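Long-range contact in probable glutathione reductase (Sinorhizobium meliloti, PDB 4DNA), which probably catalyses the NADPH-dependent reduction of glutathione disulfide to glutathione, as an FAD-containing homodimer: residues 384-396 with 404-416. Residues are numbered along the deposited sequence; the frame is centred on the assembly and turned at random.
Sequences GRKEKTIMKLVVN and GAHILGHDAGEMA
Ile390 pairs with Leu408, Lys392 with His406 and Val394 with Gly404 in an antiparallel hairpin that illustrates how a regular backbone ladder sorts side chains onto two faces. Each of these three is a hydrogen-bonded pair; the bond from Leu408 N to Ile390 O, 2.8 Å long, is nearly straight at 176°. The side chains of Ile390, Leu408, Lys392, His406 and Val394 lie on one face; those of the non-hydrogen-bonded pairs Met391-Ile407 and Leu393-Ala405 lie on the other, where Leu393 CD2 rests 3.6 Å from Ala405 CB.

His406 can be followed outward. Its CB lies 4.0 Å from Lys392 O. With CG anti to the carbonyl carbon and beside the backbone N (chi1 -43°), CD2 comes to 3.8 Å from that same carbonyl oxygen. NE2 meets Val394 CG2 at the ring edge and also makes a weak hydrogen bond to Ile356 O, while ND1 hydrogen-bonds with Thr353 OG1 on strand 351-355.

Beyond the strands, His410 NE2 donates to Glu387 OE1 (3.1 Å, 165°). The acceptor sits in the ring plane, although the carboxylate stands about perpendicular to the imidazole and NE2 reaches OE1 on its syn side, well out of the carboxylate plane. With Glu387 replaced by an alanine, His410 NE2 would probably lose this acceptor and the ring would be freer to turn.

The hairpin forms the middle of the antiparallel sheet of the dimerisation domain, with strand 367-375 beside 389-396 and strand 351-355 beside 402-408. Met213 of helix 211-223 packs on Ile390, His406 and Leu408, whereas the helix begun at Ala412 turns to the dimer interface, Glu414 accepting backbone bonds from Ala442 and Ala443 of the second subunit.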
ATOM      1  N   GLY A 384      14.551  -8.770 -12.000  1.00 79.62           N
ATOM      2  CA  GLY A 384      15.923  -9.073 -11.638  1.00 80.71           C
ATOM      3  C   GLY A 384      16.521  -7.915 -10.874  1.00 80.81           C
ATOM      4  O   GLY A 384      17.745  -7.791 -10.787  1.00 82.76           O
ATOM      5  N   ARG A 385      15.651  -7.097 -10.285  1.00 78.95           N
ATOM      6  CA  ARG A 385      16.025  -5.759  -9.839  1.00 80.00           C
ATOM      7  C   ARG A 385      17.138  -5.658  -8.805  1.00 80.06           C
ATOM      8  O   ARG A 385      17.848  -4.653  -8.796  1.00 81.26           O
ATOM      9  CB  ARG A 385      14.811  -4.940  -9.382  1.00 78.81           C
ATOM     10  CG  ARG A 385      15.190  -3.675  -8.614  1.00 78.21           C
ATOM     11  CD  ARG A 385      14.143  -2.589  -8.755  1.00 78.97           C
ATOM     12  NE  ARG A 385      14.076  -2.132 -10.131  1.00 77.26           N
ATOM     13  CZ  ARG A 385      14.895  -1.236 -10.665  1.00 77.77           C
ATOM     14  NH1 ARG A 385      15.848  -0.676  -9.934  1.00 78.16           N
ATOM     15  NH2 ARG A 385      14.754  -0.902 -11.941  1.00 77.26           N
ATOM     16  N   LYS A 386      17.295  -6.666  -7.948  1.00 78.69           N
ATOM     17  CA  LYS A 386      18.249  -6.590  -6.828  1.00 80.44           C
ATOM     18  C   LYS A 386      17.747  -5.610  -5.776  1.00 78.58           C
ATOM     19  O   LYS A 386      18.361  -4.584  -5.501  1.00 77.71           O
ATOM     20  CB  LYS A 386      19.675  -6.230  -7.285  1.00 80.94           C
ATOM     21  CG  LYS A 386      20.612  -7.414  -7.364  1.00 88.20           C
ATOM     22  CD  LYS A 386      20.560  -8.137  -8.707  1.00 96.09           C
ATOM     23  CE  LYS A 386      21.597  -7.582  -9.680  1.00 98.93           C
ATOM     24  NZ  LYS A 386      22.057  -8.613 -10.652  1.00 99.57           N
ATOM     25  N   GLU A 387      16.607  -5.951  -5.198  1.00 77.93           N
ATOM     26  CA  GLU A 387      15.949  -5.127  -4.193  1.00 77.89           C
ATOM     27  C   GLU A 387      15.627  -6.038  -3.020  1.00 75.00           C
ATOM     28  O   GLU A 387      15.456  -7.249  -3.197  1.00 75.56           O
ATOM     29  CB  GLU A 387      14.650  -4.555  -4.765  1.00 78.98           C
ATOM     30  CG  GLU A 387      14.356  -3.115  -4.380  1.00 83.98           C
ATOM     31  CD  GLU A 387      13.161  -2.531  -5.137  1.00 88.55           C
ATOM     32  OE1 GLU A 387      12.532  -3.265  -5.948  1.00 81.06           O
ATOM     33  OE2 GLU A 387      12.848  -1.330  -4.924  1.00 91.53           O
ATOM     34  N   LYS A 388      15.559  -5.465  -1.825  1.00 73.45           N
ATOM     35  CA  LYS A 388      15.128  -6.223  -0.652  1.00 71.26           C
ATOM     36  C   LYS A 388      14.086  -5.463   0.161  1.00 66.80           C
ATOM     37  O   LYS A 388      14.218  -4.270   0.413  1.00 68.04           O
ATOM     38  CB  LYS A 388      16.328  -6.670   0.197  1.00 73.83           C
ATOM     39  CG  LYS A 388      16.814  -8.069  -0.168  1.00 77.15           C
ATOM     40  CD  LYS A 388      18.334  -8.146  -0.284  1.00 83.15           C
ATOM     41  CE  LYS A 388      18.772  -9.488  -0.872  1.00 85.11           C
ATOM     42  NZ  LYS A 388      20.253  -9.701  -0.859  1.00 84.59           N
ATOM     43  N   THR A 389      13.022  -6.144   0.539  1.00 64.16           N
ATOM     44  CA  THR A 389      12.072  -5.520   1.433  1.00 65.56           C
ATOM     45  C   THR A 389      12.417  -5.906   2.866  1.00 63.81           C
ATOM     46  O   THR A 389      12.565  -7.091   3.179  1.00 63.67           O
ATOM     47  CB  THR A 389      10.611  -5.864   1.060  1.00 62.49           C
ATOM     48  OG1 THR A 389      10.330  -5.343  -0.240  1.00 60.23           O
ATOM     49  CG2 THR A 389       9.630  -5.258   2.053  1.00 62.55           C
ATOM     50  N   ILE A 390      12.584  -4.896   3.721  1.00 63.71           N
ATOM     51  CA  ILE A 390      12.708  -5.138   5.147  1.00 63.13           C
ATOM     52  C   ILE A 390      11.419  -4.725   5.837  1.00 64.11           C
ATOM     53  O   ILE A 390      10.911  -3.630   5.602  1.00 63.37           O
ATOM     54  CB  ILE A 390      13.957  -4.473   5.746  1.00 63.64           C
ATOM     55  CG1 ILE A 390      15.215  -5.129   5.177  1.00 65.54           C
ATOM     56  CG2 ILE A 390      13.993  -4.659   7.251  1.00 65.04           C
ATOM     57  CD1 ILE A 390      16.401  -4.194   5.061  1.00 66.00           C
HETATM   58  N   MSE A 391      10.878  -5.634   6.648  1.00 64.67           N
HETATM   59  CA  MSE A 391       9.626  -5.422   7.380  1.00 63.74           C
HETATM   60  C   MSE A 391       9.822  -5.828   8.808  1.00 62.04           C
HETATM   61  O   MSE A 391       9.995  -7.012   9.095  1.00 64.27           O
HETATM   62  CB  MSE A 391       8.558  -6.317   6.788  1.00 64.48           C
HETATM   63  CG  MSE A 391       8.001  -5.618   5.563  1.00 66.48           C
HETATM   64 SE   MSE A 391       6.301  -6.448   5.013  1.00 80.09          SE
HETATM   65  CE  MSE A 391       5.756  -5.147   3.640  1.00 71.73           C
ATOM     66  N   LYS A 392       9.804  -4.863   9.724  1.00 60.80           N
ATOM     67  CA  LYS A 392      10.241  -5.149  11.078  1.00 60.46           C
ATOM     68  C   LYS A 392       9.249  -4.700  12.125  1.00 58.16           C
ATOM     69  O   LYS A 392       8.887  -3.538  12.174  1.00 58.01           O
ATOM     70  CB  LYS A 392      11.630  -4.552  11.321  1.00 60.05           C
ATOM     71  CG  LYS A 392      12.029  -4.385  12.776  1.00 59.13           C
ATOM     72  CD  LYS A 392      13.487  -4.772  12.985  1.00 61.64           C
ATOM     73  CE  LYS A 392      14.083  -4.170  14.249  1.00 60.13           C
ATOM     74  NZ  LYS A 392      14.889  -2.954  13.994  1.00 62.42           N
ATOM     75  N   LEU A 393       8.828  -5.646  12.959  1.00 58.34           N
ATOM     76  CA  LEU A 393       7.910  -5.393  14.059  1.00 58.68           C
ATOM     77  C   LEU A 393       8.619  -5.460  15.393  1.00 60.14           C
ATOM     78  O   LEU A 393       9.408  -6.390  15.626  1.00 60.42           O
ATOM     79  CB  LEU A 393       6.788  -6.424  14.055  1.00 59.25           C
ATOM     80  CG  LEU A 393       5.704  -6.203  13.001  1.00 57.52           C
ATOM     81  CD1 LEU A 393       4.743  -7.378  12.928  1.00 57.50           C
ATOM     82  CD2 LEU A 393       4.964  -4.933  13.326  1.00 57.22           C
ATOM     83  N   VAL A 394       8.335  -4.489  16.271  1.00 59.97           N
ATOM     84  CA  VAL A 394       8.933  -4.460  17.619  1.00 59.97           C
ATOM     85  C   VAL A 394       7.838  -4.596  18.692  1.00 59.85           C
ATOM     86  O   VAL A 394       6.843  -3.853  18.669  1.00 59.86           O
ATOM     87  CB  VAL A 394       9.779  -3.194  17.850  1.00 59.56           C
ATOM     88  CG1 VAL A 394      10.488  -3.273  19.187  1.00 59.43           C
ATOM     89  CG2 VAL A 394      10.790  -3.000  16.729  1.00 58.58           C
ATOM     90  N   VAL A 395       8.027  -5.542  19.619  1.00 59.87           N
ATOM     91  CA  VAL A 395       6.971  -5.992  20.535  1.00 59.96           C
ATOM     92  C   VAL A 395       7.402  -6.048  22.008  1.00 61.07           C
ATOM     93  O   VAL A 395       8.501  -6.525  22.333  1.00 62.13           O
ATOM     94  CB  VAL A 395       6.476  -7.376  20.105  1.00 59.58           C
ATOM     95  CG1 VAL A 395       5.658  -8.054  21.198  1.00 60.45           C
ATOM     96  CG2 VAL A 395       5.698  -7.253  18.802  1.00 58.87           C
ATOM     97  N   ASN A 396       6.538  -5.576  22.906  1.00 60.26           N
ATOM     98  CA  ASN A 396       6.805  -5.679  24.330  1.00 62.32           C
ATOM     99  C   ASN A 396       6.452  -7.066  24.863  1.00 63.22           C
ATOM    100  O   ASN A 396       5.293  -7.453  24.857  1.00 62.62           O
ATOM    101  CB  ASN A 396       6.062  -4.592  25.107  1.00 61.57           C
ATOM    102  CG  ASN A 396       6.399  -4.588  26.593  1.00 62.65           C
ATOM    103  OD1 ASN A 396       6.847  -5.581  27.161  1.00 65.00           O
ATOM    104  ND2 ASN A 396       6.165  -3.462  27.229  1.00 62.49           N
ATOM    105  N   GLY A 404       6.372  -0.727  17.770  1.00 57.47           N
ATOM    106  CA  GLY A 404       7.059  -0.174  16.628  1.00 56.21           C
ATOM    107  C   GLY A 404       6.906  -1.105  15.450  1.00 57.69           C
ATOM    108  O   GLY A 404       7.018  -2.336  15.590  1.00 58.37           O
ATOM    109  N   ALA A 405       6.616  -0.501  14.297  1.00 58.56           N
ATOM    110  CA  ALA A 405       6.593  -1.165  12.994  1.00 57.53           C
ATOM    111  C   ALA A 405       7.342  -0.282  11.992  1.00 61.03           C
ATOM    112  O   ALA A 405       7.127   0.930  11.946  1.00 57.86           O
ATOM    113  CB  ALA A 405       5.177  -1.384  12.531  1.00 56.36           C
ATOM    114  N   HIS A 406       8.232  -0.911  11.217  1.00 61.71           N
ATOM    115  CA  HIS A 406       9.133  -0.249  10.277  1.00 59.68           C
ATOM    116  C   HIS A 406       9.230  -1.033   9.004  1.00 61.13           C
ATOM    117  O   HIS A 406       9.499  -2.239   9.022  1.00 61.02           O
ATOM    118  CB  HIS A 406      10.516  -0.117  10.889  1.00 62.23           C
ATOM    119  CG  HIS A 406      10.496   0.313  12.331  1.00 62.84           C
ATOM    120  ND1 HIS A 406      10.410   1.611  12.702  1.00 64.06           N
ATOM    121  CD2 HIS A 406      10.531  -0.433  13.504  1.00 61.80           C
ATOM    122  CE1 HIS A 406      10.394   1.687  14.042  1.00 63.23           C
ATOM    123  NE2 HIS A 406      10.473   0.433  14.532  1.00 63.70           N
ATOM    124  N   ILE A 407       9.011  -0.332   7.892  1.00 61.45           N
ATOM    125  CA  ILE A 407       8.944  -0.922   6.557  1.00 62.34           C
ATOM    126  C   ILE A 407       9.884  -0.187   5.627  1.00 64.72           C
ATOM    127  O   ILE A 407       9.838   1.036   5.531  1.00 61.96           O
ATOM    128  CB  ILE A 407       7.530  -0.809   5.924  1.00 62.25           C
ATOM    129  CG1 ILE A 407       6.415  -1.192   6.906  1.00 62.01           C
ATOM    130  CG2 ILE A 407       7.446  -1.661   4.665  1.00 63.12           C
ATOM    131  CD1 ILE A 407       6.393  -2.657   7.298  1.00 63.31           C
ATOM    132  N   LEU A 408      10.745  -0.940   4.959  1.00 62.88           N
ATOM    133  CA  LEU A 408      11.542  -0.399   3.874  1.00 63.29           C
ATOM    134  C   LEU A 408      11.127  -1.122   2.597  1.00 63.45           C
ATOM    135  O   LEU A 408      11.262  -2.342   2.497  1.00 63.37           O
ATOM    136  CB  LEU A 408      13.022  -0.605   4.156  1.00 62.64           C
ATOM    137  CG  LEU A 408      13.990  -0.095   3.091  1.00 63.47           C
ATOM    138  CD1 LEU A 408      13.858   1.410   2.927  1.00 64.43           C
ATOM    139  CD2 LEU A 408      15.418  -0.469   3.462  1.00 61.81           C
ATOM    140  N   GLY A 409      10.596  -0.387   1.633  1.00 63.28           N
ATOM    141  CA  GLY A 409      10.105  -1.014   0.424  1.00 62.59           C
ATOM    142  C   GLY A 409       8.858  -0.355  -0.112  1.00 65.30           C
ATOM    143  O   GLY A 409       8.386   0.654   0.429  1.00 64.61           O
ATOM    144  N   HIS A 410       8.324  -0.942  -1.178  1.00 66.46           N
ATOM    145  CA  HIS A 410       7.227  -0.358  -1.931  1.00 66.49           C
ATOM    146  C   HIS A 410       6.011  -0.150  -1.110  1.00 66.23           C
ATOM    147  O   HIS A 410       5.482  -1.096  -0.539  1.00 67.58           O
ATOM    148  CB  HIS A 410       6.905  -1.207  -3.150  1.00 70.97           C
ATOM    149  CG  HIS A 410       8.037  -1.271  -4.142  1.00 75.04           C
ATOM    150  ND1 HIS A 410       8.259  -0.300  -5.057  1.00 75.19           N
ATOM    151  CD2 HIS A 410       9.050  -2.219  -4.316  1.00 75.94           C
ATOM    152  CE1 HIS A 410       9.348  -0.614  -5.788  1.00 74.64           C
ATOM    153  NE2 HIS A 410       9.829  -1.793  -5.337  1.00 74.85           N
ATOM    154  N   ASP A 411       5.572   1.105  -1.047  1.00 64.74           N
ATOM    155  CA  ASP A 411       4.297   1.490  -0.419  1.00 67.53           C
ATOM    156  C   ASP A 411       4.376   1.548   1.104  1.00 64.47           C
ATOM    157  O   ASP A 411       3.345   1.559   1.795  1.00 63.76           O
ATOM    158  CB  ASP A 411       3.145   0.573  -0.876  1.00 66.81           C
ATOM    159  CG  ASP A 411       2.991   0.541  -2.392  1.00 70.32           C
ATOM    160  OD1 ASP A 411       2.838   1.642  -2.988  1.00 71.08           O
ATOM    161  OD2 ASP A 411       3.033  -0.580  -2.972  1.00 71.86           O
ATOM    162  N   ALA A 412       5.603   1.601   1.617  1.00 63.42           N
ATOM    163  CA  ALA A 412       5.833   1.710   3.048  1.00 62.63           C
ATOM    164  C   ALA A 412       5.036   2.855   3.692  1.00 62.24           C
ATOM    165  O   ALA A 412       4.622   2.760   4.847  1.00 61.16           O
ATOM    166  CB  ALA A 412       7.312   1.867   3.324  1.00 61.95           C
ATOM    167  N   GLY A 413       4.807   3.920   2.933  1.00 61.87           N
ATOM    168  CA  GLY A 413       4.006   5.035   3.403  1.00 60.75           C
ATOM    169  C   GLY A 413       2.528   4.739   3.592  1.00 60.54           C
ATOM    170  O   GLY A 413       1.944   5.107   4.607  1.00 58.99           O
ATOM    171  N   GLU A 414       1.930   4.079   2.628  1.00 62.33           N
ATOM    172  CA  GLU A 414       0.559   3.671   2.757  1.00 60.47           C
ATOM    173  C   GLU A 414       0.392   2.682   3.877  1.00 60.96           C
ATOM    174  O   GLU A 414      -0.600   2.689   4.547  1.00 62.51           O
ATOM    175  CB  GLU A 414       0.035   3.114   1.449  1.00 59.75           C
ATOM    176  CG  GLU A 414       0.108   4.090   0.302  1.00 59.19           C
ATOM    177  CD  GLU A 414      -0.992   5.111   0.329  1.00 62.02           C
ATOM    178  OE1 GLU A 414      -1.887   5.003   1.158  1.00 61.43           O
ATOM    179  OE2 GLU A 414      -0.974   6.018  -0.497  1.00 63.02           O
HETATM  180  N   MSE A 415       1.346   1.786   4.032  1.00 61.65           N
HETATM  181  CA  MSE A 415       1.337   0.835   5.105  1.00 61.65           C
HETATM  182  C   MSE A 415       1.484   1.462   6.437  1.00 60.26           C
HETATM  183  O   MSE A 415       0.837   1.058   7.399  1.00 59.27           O
HETATM  184  CB  MSE A 415       2.467  -0.120   4.862  1.00 62.59           C
HETATM  185  CG  MSE A 415       1.926  -1.245   4.021  1.00 65.70           C
HETATM  186 SE   MSE A 415       3.369  -2.379   3.395  1.00 81.79          SE
HETATM  187  CE  MSE A 415       3.535  -3.476   4.972  1.00 66.19           C
ATOM    188  N   ALA A 416       2.333   2.454   6.533  1.00 60.05           N
ATOM    189  CA  ALA A 416       2.545   3.066   7.811  1.00 58.65           C
ATOM    190  C   ALA A 416       1.279   3.663   8.296  1.00 58.51           C
ATOM    191  O   ALA A 416       0.973   3.584   9.448  1.00 59.07           O
ATOM    192  CB  ALA A 416       3.590   4.136   7.709  1.00 59.92           C
TER